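Local coordinates for protein tartronate semialdehyde reductase (Salmonella typhimurium, PDB 1VPD) that probably reduces tartronate semialdehyde to D-glycerate with NADH or NADPH, the last step from galactarate to D-glycerate, at residues V118-A123 and G166-G171. Numbering follows the deposited sequence.
Sequences VEMLDA and GDIGAG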
loop_
_atom_site.group_PDB
_atom_site.type_symbol
_atom_site.label_atom_id
_atom_site.label_comp_id
_atom_site.label_asym_id
_atom_site.label_seq_id
_atom_site.Cartn_x
_atom_site.Cartn_y
_atom_site.Cartn_z
ATOM N N VAL A 118 -0.826 4.807 -24.235
ATOM C CA VAL A 118 -0.486 5.203 -22.879
ATOM C C VAL A 118 0.343 4.094 -22.221
ATOM O O VAL A 118 -0.051 2.937 -22.256
ATOM C CB VAL A 118 -1.775 5.494 -22.087
ATOM C CG1 VAL A 118 -1.473 5.884 -20.658
ATOM C CG2 VAL A 118 -2.594 6.582 -22.815
ATOM N N GLU A 119 1.473 4.471 -21.635
ATOM C CA GLU A 119 2.414 3.558 -20.992
ATOM C C GLU A 119 2.025 3.391 -19.533
ATOM O O GLU A 119 1.300 4.217 -18.993
ATOM C CB GLU A 119 3.821 4.130 -21.017
ATOM C CG GLU A 119 4.291 4.621 -22.379
ATOM C CD GLU A 119 4.903 3.551 -23.240
ATOM O OE1 GLU A 119 4.831 2.342 -22.892
ATOM O OE2 GLU A 119 5.446 3.948 -24.295
HETATM N N MSE A 120 2.546 2.350 -18.888
HETATM C CA MSE A 120 2.173 2.070 -17.492
HETATM C C MSE A 120 3.281 1.356 -16.728
HETATM O O MSE A 120 3.938 0.447 -17.263
HETATM C CB MSE A 120 0.890 1.232 -17.425
HETATM C CG MSE A 120 0.416 0.971 -16.008
HETATM SE SE MSE A 120 -1.237 -0.006 -16.028
HETATM C CE MSE A 120 -1.431 -0.443 -14.191
ATOM N N LEU A 121 3.506 1.801 -15.498
ATOM C CA LEU A 121 4.291 1.061 -14.516
ATOM C C LEU A 121 3.365 0.668 -13.362
ATOM O O LEU A 121 2.505 1.461 -12.959
ATOM C CB LEU A 121 5.421 1.902 -13.927
ATOM C CG LEU A 121 6.468 2.507 -14.873
ATOM C CD1 LEU A 121 7.379 3.435 -14.101
ATOM C CD2 LEU A 121 7.228 1.392 -15.523
ATOM N N ASP A 122 3.567 -0.532 -12.816
ATOM C CA ASP A 122 2.967 -0.903 -11.540
ATOM C C ASP A 122 4.026 -0.771 -10.457
ATOM O O ASP A 122 4.993 -1.529 -10.433
ATOM C CB ASP A 122 2.277 -2.281 -11.551
ATOM C CG ASP A 122 3.207 -3.457 -11.811
ATOM O OD1 ASP A 122 3.995 -3.431 -12.792
ATOM O OD2 ASP A 122 3.159 -4.510 -11.115
ATOM N N ALA A 123 3.859 0.236 -9.601
ATOM C CA ALA A 123 4.858 0.625 -8.607
ATOM C C ALA A 123 4.272 0.731 -7.188
ATOM O O ALA A 123 4.305 1.806 -6.573
ATOM C CB ALA A 123 5.491 1.949 -9.008
ATOM N N GLY A 166 10.696 -6.436 -12.729
ATOM C CA GLY A 166 10.328 -7.195 -13.902
ATOM C C GLY A 166 9.375 -6.458 -14.823
ATOM O O GLY A 166 9.263 -5.224 -14.739
ATOM N N ASP A 167 8.714 -7.220 -15.694
ATOM C CA ASP A 167 7.732 -6.692 -16.636
ATOM C C ASP A 167 6.467 -6.283 -15.873
ATOM O O ASP A 167 6.334 -6.568 -14.676
ATOM C CB ASP A 167 7.330 -7.750 -17.671
ATOM C CG ASP A 167 8.480 -8.162 -18.599
ATOM O OD1 ASP A 167 9.479 -7.434 -18.715
ATOM O OD2 ASP A 167 8.432 -9.218 -19.255
ATOM N N ILE A 168 5.545 -5.644 -16.581
ATOM C CA ILE A 168 4.304 -5.155 -15.987
ATOM C C ILE A 168 3.615 -6.279 -15.190
ATOM O O ILE A 168 3.455 -7.389 -15.670
ATOM C CB ILE A 168 3.361 -4.559 -17.080
ATOM C CG1 ILE A 168 2.091 -3.975 -16.455
ATOM C CG2 ILE A 168 3.020 -5.596 -18.180
ATOM C CD1 ILE A 168 2.301 -2.673 -15.710
ATOM N N GLY A 169 3.224 -5.938 -13.966
ATOM C CA GLY A 169 2.667 -6.884 -13.010
ATOM C C GLY A 169 3.638 -7.373 -11.962
ATOM O O GLY A 169 3.214 -7.809 -10.895
ATOM N N ALA A 170 4.939 -7.276 -12.234
ATOM C CA ALA A 170 5.959 -7.761 -11.315
ATOM C C ALA A 170 6.049 -6.923 -10.068
ATOM O O ALA A 170 6.411 -7.440 -9.009
ATOM C CB ALA A 170 7.339 -7.861 -11.994
ATOM N N GLY A 171 5.696 -5.651 -10.162
ATOM C CA GLY A 171 5.605 -4.815 -8.979
ATOM C C GLY A 171 4.581 -5.398 -8.005
ATOM O O GLY A 171 4.863 -5.565 -6.817
#
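With chi1 at 63°, Asp-122 holds its CG between its own backbone N and carbonyl carbon, which carries the carboxylate off strand 119-126 to the N-terminus of helix 170-198; Ile-168, its CG1 anti to the backbone N, sends CD1 back to the strand. The joint lies where the Rossmann-type nucleotide-binding domain passes into the C-terminal helical domain: the chain leaves an outermost strand of the sheet, 161-166, through a type II turn, Asp-167 to Ala-170, and enters the long helix. The turn is closed by Ala-170 N to Asp-167 O, 2.9 Å. Gly-169 occupies the N-cap position, and the carboxylate of Asp-122 lies beside the first backbone N atoms of the helix. Gly-169 N donates to Asp-122 OD1 at 2.9 Å with an N-H...O angle of 159°, fairly straight, yet it meets the oxygen from 48° above the carboxylate plane. Asp-122 OD2 accepts a further bond from the backbone N of Asn-172 and lies 2.9 Å from Gly-171 N. One buried carboxylate therefore takes a bond from the turn and another from the first turn of the helix, where the helix dipole would probably stabilise its negative charge. Helix 170-198 also carries Lys-175, the predicted active-site residue, close to Gly-171. The apolar half is slighter: the side chains of Met-120 and Ile-168 meet at about a right angle, and Ser-110 of helix 103-114 touches both. Ile-168 CD1 ends 4.1 Å from Met-120 CG and 3.5 Å from Asp-122 OD1, its methyl lying against the bonded carboxylate oxygen.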